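Local atomic coordinates of NikO protein (Streptomyces tendae, PDB entry 4FQD), a protein that transfers an enolpyruvyl group in the biosynthesis of nikkomycin, and belongs to the family of MurA, the enolpyruvyl transferase of cell wall formation. Residues G66-A71 with S90-A95; W271-V276 with L347-A352; E376-R381 with L416-A421. The protein carries 4 engineered substitutions. All blocks are in the same frame, centred on the assembly; numbering follows the deposited sequence.

Contact 1. Residues G66-A71 with S90-A95; sequences GEIFRA and SAWDRA
One face of the F69 ring takes the edge of the W92 indole: CZ3 of W92 stands 3.5 Å above the phenyl plane, over its centre. Seen from the tryptophan, the same meeting lies in its own plane, with F69 CE1 at the edge, 3.6 Å from W92 CZ3. The two planes are turned 76° against each other and the centroids of the F69 ring and the six-membered ring of W92 are 4.8 Å apart, a T-shaped stack in which the indole is the stem and the phenyl the crossbar. CZ3 is almost equally far from all six phenyl carbons, so the edge is well centred.

W92 gets across because its CG lies anti to the backbone N (chi1 -161°), which carries the long indole away from its loop toward helix 60-71. I68, one residue before F69, adds a looser touch, its CG2 being 4.4 Å from W92 CH2 in an oblique approach. Further round, the indole packs on A72 and A74 just past the helix and on L115 and R118 of helix 112-118. The loop is also tied by a backbone hydrogen bond between D93 and A72. The contact thus joins a helix to the loop that follows the hairpin of strands 75-79 and 84-88.

A serine in place of F69 takes away the ring face, and the benzo edge of W92 would probably border a gap beside the helix. Between the two segments the contact is apolar; ring shape and the weak attraction of an aromatic C-H for a pi face probably favour this edge-on arrangement.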
loop_
_atom_site.group_PDB
_atom_site.type_symbol
_atom_site.label_atom_id
_atom_site.label_comp_id
_atom_site.label_asym_id
_atom_site.label_seq_id
_atom_site.Cartn_x
_atom_site.Cartn_y
_atom_site.Cartn_z
ATOM N N GLY A 66 38.548 -2.383 -2.954
ATOM C CA GLY A 66 39.920 -2.554 -2.513
ATOM C C GLY A 66 40.901 -2.341 -3.647
ATOM O O GLY A 66 41.959 -1.740 -3.462
ATOM N N GLU A 67 40.546 -2.834 -4.829
ATOM C CA GLU A 67 41.391 -2.682 -6.006
ATOM C C GLU A 67 41.402 -1.235 -6.487
ATOM O O GLU A 67 42.435 -0.726 -6.917
ATOM C CB GLU A 67 40.929 -3.615 -7.130
ATOM C CG GLU A 67 41.130 -5.094 -6.830
ATOM C CD GLU A 67 40.536 -5.992 -7.899
ATOM O OE1 GLU A 67 40.008 -5.461 -8.897
ATOM O OE2 GLU A 67 40.597 -7.230 -7.739
ATOM N N ILE A 68 40.248 -0.578 -6.407
ATOM C CA ILE A 68 40.132 0.822 -6.805
ATOM C C ILE A 68 41.043 1.711 -5.959
ATOM O O ILE A 68 41.721 2.598 -6.480
ATOM C CB ILE A 68 38.672 1.320 -6.704
ATOM C CG1 ILE A 68 37.808 0.661 -7.783
ATOM C CG2 ILE A 68 38.606 2.834 -6.836
ATOM C CD1 ILE A 68 36.347 1.060 -7.725
ATOM N N PHE A 69 41.063 1.456 -4.654
ATOM C CA PHE A 69 41.912 2.206 -3.735
ATOM C C PHE A 69 43.392 2.072 -4.087
ATOM O O PHE A 69 44.099 3.070 -4.225
ATOM C CB PHE A 69 41.672 1.751 -2.294
ATOM C CG PHE A 69 40.671 2.586 -1.551
ATOM C CD1 PHE A 69 39.361 2.682 -1.992
ATOM C CD2 PHE A 69 41.037 3.268 -0.402
ATOM C CE1 PHE A 69 38.439 3.451 -1.308
ATOM C CE2 PHE A 69 40.119 4.038 0.288
ATOM C CZ PHE A 69 38.816 4.130 -0.166
ATOM N N ARG A 70 43.854 0.835 -4.239
ATOM C CA ARG A 70 45.255 0.574 -4.550
ATOM C C ARG A 70 45.644 1.092 -5.933
ATOM O O ARG A 70 46.785 1.498 -6.153
ATOM C CB ARG A 70 45.563 -0.921 -4.441
ATOM C CG ARG A 70 45.459 -1.476 -3.029
ATOM C CD ARG A 70 45.889 -2.933 -2.977
ATOM N NE ARG A 70 45.049 -3.783 -3.816
ATOM C CZ ARG A 70 43.974 -4.432 -3.382
ATOM N NH1 ARG A 70 43.606 -4.331 -2.110
ATOM N NH2 ARG A 70 43.268 -5.183 -4.216
ATOM N N ALA A 71 44.690 1.080 -6.860
ATOM C CA ALA A 71 44.939 1.553 -8.217
ATOM C C ALA A 71 45.129 3.067 -8.249
ATOM O O ALA A 71 45.746 3.604 -9.169
ATOM C CB ALA A 71 43.805 1.138 -9.143
ATOM N N SER A 90 44.863 8.517 2.234
ATOM C CA SER A 90 45.842 9.575 2.465
ATOM C C SER A 90 46.694 9.850 1.229
ATOM O O SER A 90 46.859 11.000 0.823
ATOM C CB SER A 90 46.747 9.219 3.647
ATOM O OG SER A 90 45.990 8.991 4.821
ATOM N N ALA A 91 47.228 8.788 0.633
ATOM C CA ALA A 91 48.125 8.922 -0.511
ATOM C C ALA A 91 47.390 8.831 -1.845
ATOM O O ALA A 91 47.992 8.520 -2.873
ATOM C CB ALA A 91 49.230 7.878 -0.440
ATOM N N TRP A 92 46.089 9.101 -1.821
ATOM C CA TRP A 92 45.276 9.087 -3.031
ATOM C C TRP A 92 45.730 10.200 -3.972
ATOM O O TRP A 92 45.569 11.381 -3.667
ATOM C CB TRP A 92 43.800 9.276 -2.672
ATOM C CG TRP A 92 42.843 8.850 -3.745
ATOM C CD1 TRP A 92 42.767 9.333 -5.019
ATOM C CD2 TRP A 92 41.806 7.866 -3.627
ATOM N NE1 TRP A 92 41.758 8.702 -5.705
ATOM C CE2 TRP A 92 41.152 7.799 -4.872
ATOM C CE3 TRP A 92 41.374 7.032 -2.591
ATOM C CZ2 TRP A 92 40.086 6.931 -5.110
ATOM C CZ3 TRP A 92 40.315 6.172 -2.829
ATOM C CH2 TRP A 92 39.684 6.128 -4.079
ATOM N N ASP A 93 46.301 9.823 -5.112
ATOM C CA ASP A 93 46.794 10.813 -6.068
ATOM C C ASP A 93 45.776 11.110 -7.165
ATOM O O ASP A 93 44.597 10.789 -7.032
ATOM C CB ASP A 93 48.139 10.380 -6.668
ATOM C CG ASP A 93 48.061 9.052 -7.398
ATOM O OD1 ASP A 93 47.145 8.861 -8.226
ATOM O OD2 ASP A 93 48.930 8.191 -7.146
ATOM N N ARG A 94 46.239 11.714 -8.255
ATOM C CA ARG A 94 45.349 12.080 -9.350
ATOM C C ARG A 94 45.781 11.493 -10.691
ATOM O O ARG A 94 46.861 11.796 -11.201
ATOM C CB ARG A 94 45.210 13.601 -9.444
ATOM C CG ARG A 94 46.529 14.354 -9.446
ATOM C CD ARG A 94 46.316 15.821 -9.123
ATOM N NE ARG A 94 45.854 16.008 -7.751
ATOM C CZ ARG A 94 45.424 17.164 -7.256
ATOM N NH1 ARG A 94 45.389 18.245 -8.024
ATOM N NH2 ARG A 94 45.024 17.238 -5.993
ATOM N N ALA A 95 44.918 10.653 -11.253
ATOM C CA ALA A 95 45.161 10.027 -12.546
ATOM C C ALA A 95 43.865 9.432 -13.079
ATOM O O ALA A 95 42.795 9.643 -12.508
ATOM C CB ALA A 95 46.227 8.951 -12.425
#

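Contact 2. Residues W271-V276 with L347-A352; sequences WICAGV and LALLGA
C273 pushes its sulfur toward the neighbouring helix, into the hollow between two consecutive leucines. SG lies 4.0 Å from L349 CD2 and 4.2 Å from L350 CG, a spacing that suits simple van der Waals packing. The thiol gets there with SG anti to the backbone N (chi1 176°), straight out from helix 265-278.

The answering bump is L350. Its CD2 branch lies against the shallow hollow between C273 and V276, which sit almost one helical turn apart on the same side of their helix, and comes to 4.1 Å from V276 CG1. The V276 and L350 side chains cross at about a right angle. Nearly parallel helices at this spot, with axes 10.2 Å apart and 19° between their directions, fit the inverse alpha/beta barrel of enolpyruvyl transferases, in which helices are packed together inside and sheets lie outside.

Two further helices close in on the same side chains. L350 also rests on L304 and M307 of helix 298-307, while C273 meets L417 and L349 meets V414, both from helix 409-419. V276, at the end of the row, reaches V309 and L323 in loops beyond.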
loop_
_atom_site.group_PDB
_atom_site.type_symbol
_atom_site.label_atom_id
_atom_site.label_comp_id
_atom_site.label_asym_id
_atom_site.label_seq_id
_atom_site.Cartn_x
_atom_site.Cartn_y
_atom_site.Cartn_z
ATOM N N TRP A 271 17.417 -15.210 5.574
ATOM C CA TRP A 271 17.543 -16.355 6.468
ATOM C C TRP A 271 16.278 -16.608 7.283
ATOM O O TRP A 271 15.950 -17.753 7.592
ATOM C CB TRP A 271 18.755 -16.198 7.390
ATOM C CG TRP A 271 20.062 -16.375 6.686
ATOM C CD1 TRP A 271 21.059 -15.453 6.561
ATOM C CD2 TRP A 271 20.512 -17.548 5.997
ATOM N NE1 TRP A 271 22.104 -15.980 5.841
ATOM C CE2 TRP A 271 21.792 -17.266 5.484
ATOM C CE3 TRP A 271 19.957 -18.812 5.767
ATOM C CZ2 TRP A 271 22.527 -18.197 4.755
ATOM C CZ3 TRP A 271 20.688 -19.735 5.045
ATOM C CH2 TRP A 271 21.959 -19.424 4.547
ATOM N N ILE A 272 15.575 -15.536 7.634
ATOM C CA ILE A 272 14.299 -15.662 8.328
ATOM C C ILE A 272 13.293 -16.361 7.417
ATOM O O ILE A 272 12.554 -17.245 7.853
ATOM C CB ILE A 272 13.750 -14.289 8.762
ATOM C CG1 ILE A 272 14.638 -13.684 9.853
ATOM C CG2 ILE A 272 12.320 -14.415 9.264
ATOM C CD1 ILE A 272 14.225 -12.289 10.274
ATOM N N CYS A 273 13.286 -15.967 6.147
ATOM C CA CYS A 273 12.430 -16.597 5.150
ATOM C C CYS A 273 12.781 -18.072 4.990
ATOM O O CYS A 273 11.898 -18.920 4.865
ATOM C CB CYS A 273 12.562 -15.878 3.805
ATOM S SG CYS A 273 11.629 -16.637 2.454
ATOM N N ALA A 274 14.076 -18.368 5.003
ATOM C CA ALA A 274 14.555 -19.738 4.857
ATOM C C ALA A 274 14.217 -20.587 6.079
ATOM O O ALA A 274 13.789 -21.733 5.948
ATOM C CB ALA A 274 16.055 -19.749 4.599
ATOM N N GLY A 275 14.414 -20.019 7.266
ATOM C CA GLY A 275 14.145 -20.725 8.505
ATOM C C GLY A 275 12.680 -21.077 8.688
ATOM O O GLY A 275 12.347 -22.151 9.188
ATOM N N VAL A 276 11.802 -20.169 8.278
ATOM C CA VAL A 276 10.364 -20.373 8.413
ATOM C C VAL A 276 9.851 -21.461 7.467
ATOM O O VAL A 276 8.998 -22.269 7.839
ATOM C CB VAL A 276 9.587 -19.056 8.169
ATOM C CG1 VAL A 276 8.100 -19.319 8.004
ATOM C CG2 VAL A 276 9.832 -18.077 9.307
ATOM N N LEU A 347 9.097 -11.750 0.994
ATOM C CA LEU A 347 7.779 -11.626 1.597
ATOM C C LEU A 347 6.716 -12.194 0.664
ATOM O O LEU A 347 5.671 -12.671 1.109
ATOM C CB LEU A 347 7.480 -10.163 1.925
ATOM C CG LEU A 347 8.448 -9.520 2.920
ATOM C CD1 LEU A 347 8.162 -8.037 3.078
ATOM C CD2 LEU A 347 8.374 -10.228 4.263
ATOM N N ALA A 348 6.995 -12.141 -0.634
ATOM C CA ALA A 348 6.101 -12.708 -1.636
ATOM C C ALA A 348 6.079 -14.226 -1.520
ATOM O O ALA A 348 5.028 -14.853 -1.651
ATOM C CB ALA A 348 6.533 -12.289 -3.031
ATOM N N LEU A 349 7.246 -14.812 -1.273
ATOM C CA LEU A 349 7.357 -16.256 -1.108
ATOM C C LEU A 349 6.635 -16.710 0.156
ATOM O O LEU A 349 5.982 -17.754 0.168
ATOM C CB LEU A 349 8.827 -16.680 -1.061
ATOM C CG LEU A 349 9.101 -18.174 -0.881
ATOM C CD1 LEU A 349 8.383 -18.986 -1.948
ATOM C CD2 LEU A 349 10.597 -18.447 -0.910
ATOM N N LEU A 350 6.755 -15.918 1.218
ATOM C CA LEU A 350 6.055 -16.197 2.465
ATOM C C LEU A 350 4.547 -16.092 2.270
ATOM O O LEU A 350 3.777 -16.802 2.916
ATOM C CB LEU A 350 6.506 -15.233 3.564
ATOM C CG LEU A 350 7.921 -15.423 4.114
ATOM C CD1 LEU A 350 8.294 -14.274 5.036
ATOM C CD2 LEU A 350 8.033 -16.752 4.843
ATOM N N GLY A 351 4.134 -15.203 1.371
ATOM C CA GLY A 351 2.728 -15.008 1.074
ATOM C C GLY A 351 2.096 -16.218 0.413
ATOM O O GLY A 351 0.884 -16.419 0.494
ATOM N N ALA A 352 2.923 -17.030 -0.239
ATOM C CA ALA A 352 2.451 -18.247 -0.890
ATOM C C ALA A 352 2.005 -19.281 0.138
ATOM O O ALA A 352 1.296 -20.232 -0.191
ATOM C CB ALA A 352 3.535 -18.823 -1.789
#

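Contact 3. Residues E376-R381 with L416-A421; sequences EALGIR and LLAALA
A418 O receives the shortest backbone hydrogen bond within the two segments, 3.1 Å from A421 N. The same residue does the packing: A418 CB meets L378 CD1 at 3.6 Å, the closest approach between the segments. L378 lays this one methyl over the alanine and onto the backbone next to it, with CD1 also 4.0 Å from A418 C and 4.1 Å from A419 N. Its CG stands beside the backbone N, anti to the carbonyl carbon (chi1 -67°), and from there the chain extends toward the other helix. A418 and A419 keep that surface low, and the leucine can come close to the main chain itself.

Immediately after L378 the chain turns. G379 has a phi of 121°, at which a side chain would collide with L378 O, so glycine fits this turn. G379 N reaches back to E376 O at 3.2 Å, one of the two bonds back into the last turn. The backbone of L378 is held as well by H398 and R399, and its side chain rests on P397. I380, just past the glycine, points its beta carbon toward the alanines. E376 OE1 bonds T382 OG1, tying the last helical turn to the start of strand 382-385.

The arrangement is a Schellman motif with its glycine, ending helix 372-378 and leading into a strand, while the leucine just before it packs on another helix of the inverse barrel.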
loop_
_atom_site.group_PDB
_atom_site.type_symbol
_atom_site.label_atom_id
_atom_site.label_comp_id
_atom_site.label_asym_id
_atom_site.label_seq_id
_atom_site.Cartn_x
_atom_site.Cartn_y
_atom_site.Cartn_z
ATOM N N GLU A 376 6.015 -18.757 -10.754
ATOM C CA GLU A 376 4.810 -19.302 -11.368
ATOM C C GLU A 376 5.046 -20.729 -11.850
ATOM O O GLU A 376 4.160 -21.579 -11.767
ATOM C CB GLU A 376 4.380 -18.427 -12.547
ATOM C CG GLU A 376 2.964 -18.678 -13.031
ATOM C CD GLU A 376 1.963 -17.731 -12.401
ATOM O OE1 GLU A 376 2.377 -16.638 -11.965
ATOM O OE2 GLU A 376 0.765 -18.079 -12.339
ATOM N N ALA A 377 6.251 -20.982 -12.354
ATOM C CA ALA A 377 6.616 -22.296 -12.872
ATOM C C ALA A 377 6.656 -23.348 -11.769
ATOM O O ALA A 377 6.447 -24.535 -12.025
ATOM C CB ALA A 377 7.956 -22.227 -13.591
ATOM N N LEU A 378 6.924 -22.910 -10.544
ATOM C CA LEU A 378 7.009 -23.822 -9.409
ATOM C C LEU A 378 5.634 -24.175 -8.847
ATOM O O LEU A 378 5.495 -25.130 -8.084
ATOM C CB LEU A 378 7.895 -23.234 -8.309
ATOM C CG LEU A 378 9.382 -23.102 -8.646
ATOM C CD1 LEU A 378 10.143 -22.504 -7.475
ATOM C CD2 LEU A 378 9.968 -24.451 -9.037
ATOM N N GLY A 379 4.623 -23.403 -9.228
ATOM C CA GLY A 379 3.265 -23.656 -8.782
ATOM C C GLY A 379 2.654 -22.488 -8.034
ATOM O O GLY A 379 1.458 -22.481 -7.743
ATOM N N ILE A 380 3.479 -21.494 -7.724
ATOM C CA ILE A 380 3.021 -20.309 -7.009
ATOM C C ILE A 380 2.187 -19.410 -7.920
ATOM O O ILE A 380 2.607 -19.074 -9.026
ATOM C CB ILE A 380 4.208 -19.512 -6.434
ATOM C CG1 ILE A 380 5.082 -20.420 -5.567
ATOM C CG2 ILE A 380 3.717 -18.315 -5.637
ATOM C CD1 ILE A 380 6.290 -19.727 -4.978
ATOM N N ARG A 381 1.004 -19.028 -7.449
ATOM C CA ARG A 381 0.086 -18.211 -8.236
ATOM C C ARG A 381 0.346 -16.724 -8.016
ATOM O O ARG A 381 0.170 -16.216 -6.908
ATOM C CB ARG A 381 -1.360 -18.527 -7.858
ATOM C CG ARG A 381 -1.690 -20.009 -7.778
ATOM C CD ARG A 381 -2.113 -20.571 -9.122
ATOM N NE ARG A 381 -3.096 -21.639 -8.965
ATOM C CZ ARG A 381 -2.790 -22.913 -8.746
ATOM N NH1 ARG A 381 -1.521 -23.286 -8.657
ATOM N NH2 ARG A 381 -3.752 -23.815 -8.613
ATOM N N LEU A 416 15.954 -19.822 -5.349
ATOM C CA LEU A 416 16.731 -20.898 -4.753
ATOM C C LEU A 416 16.048 -21.431 -3.497
ATOM O O LEU A 416 16.042 -22.636 -3.250
ATOM C CB LEU A 416 18.145 -20.413 -4.425
ATOM C CG LEU A 416 19.108 -21.432 -3.816
ATOM C CD1 LEU A 416 19.177 -22.684 -4.674
ATOM C CD2 LEU A 416 20.488 -20.816 -3.654
ATOM N N LEU A 417 15.467 -20.529 -2.712
ATOM C CA LEU A 417 14.757 -20.914 -1.498
ATOM C C LEU A 417 13.480 -21.675 -1.829
ATOM O O LEU A 417 13.148 -22.666 -1.178
ATOM C CB LEU A 417 14.425 -19.683 -0.653
ATOM C CG LEU A 417 15.603 -18.879 -0.104
ATOM C CD1 LEU A 417 15.106 -17.715 0.738
ATOM C CD2 LEU A 417 16.535 -19.770 0.701
ATOM N N ALA A 418 12.766 -21.203 -2.846
ATOM C CA ALA A 418 11.524 -21.834 -3.273
ATOM C C ALA A 418 11.785 -23.207 -3.885
ATOM O O ALA A 418 10.995 -24.134 -3.711
ATOM C CB ALA A 418 10.789 -20.941 -4.259
ATOM N N ALA A 419 12.901 -23.330 -4.599
ATOM C CA ALA A 419 13.280 -24.595 -5.219
ATOM C C ALA A 419 13.596 -25.653 -4.168
ATOM O O ALA A 419 13.332 -26.839 -4.369
ATOM C CB ALA A 419 14.468 -24.396 -6.145
ATOM N N LEU A 420 14.161 -25.218 -3.046
ATOM C CA LEU A 420 14.515 -26.127 -1.960
ATOM C C LEU A 420 13.280 -26.697 -1.267
ATOM O O LEU A 420 13.371 -27.672 -0.521
ATOM C CB LEU A 420 15.417 -25.423 -0.944
ATOM C CG LEU A 420 16.853 -25.146 -1.391
ATOM C CD1 LEU A 420 17.571 -24.264 -0.381
ATOM C CD2 LEU A 420 17.608 -26.451 -1.596
ATOM N N ALA A 421 12.127 -26.084 -1.513
ATOM C CA ALA A 421 10.873 -26.560 -0.941
ATOM C C ALA A 421 10.245 -27.632 -1.824
ATOM O O ALA A 421 9.484 -28.474 -1.349
ATOM C CB ALA A 421 9.909 -25.403 -0.743
#

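In the fold
Contact 1 stands apart: its centre is 42 Å from that of contact 2 and 45 Å from that of contact 3, on the opposite side of the chain's centre, in the other lobe of the molecule. Contacts 2 and 3 belong to one core, with centres 11 Å apart. L349 is shared between them, its CD1 lying 3.8 Å from I380 CD1 and 3.9 Å from A418 CB. A second link joins A274 CB to L417 CD2 at 3.9 Å. In relatives such as MurA the substrates bind in the cleft between two such lobes; these contacts are packing within the lobes.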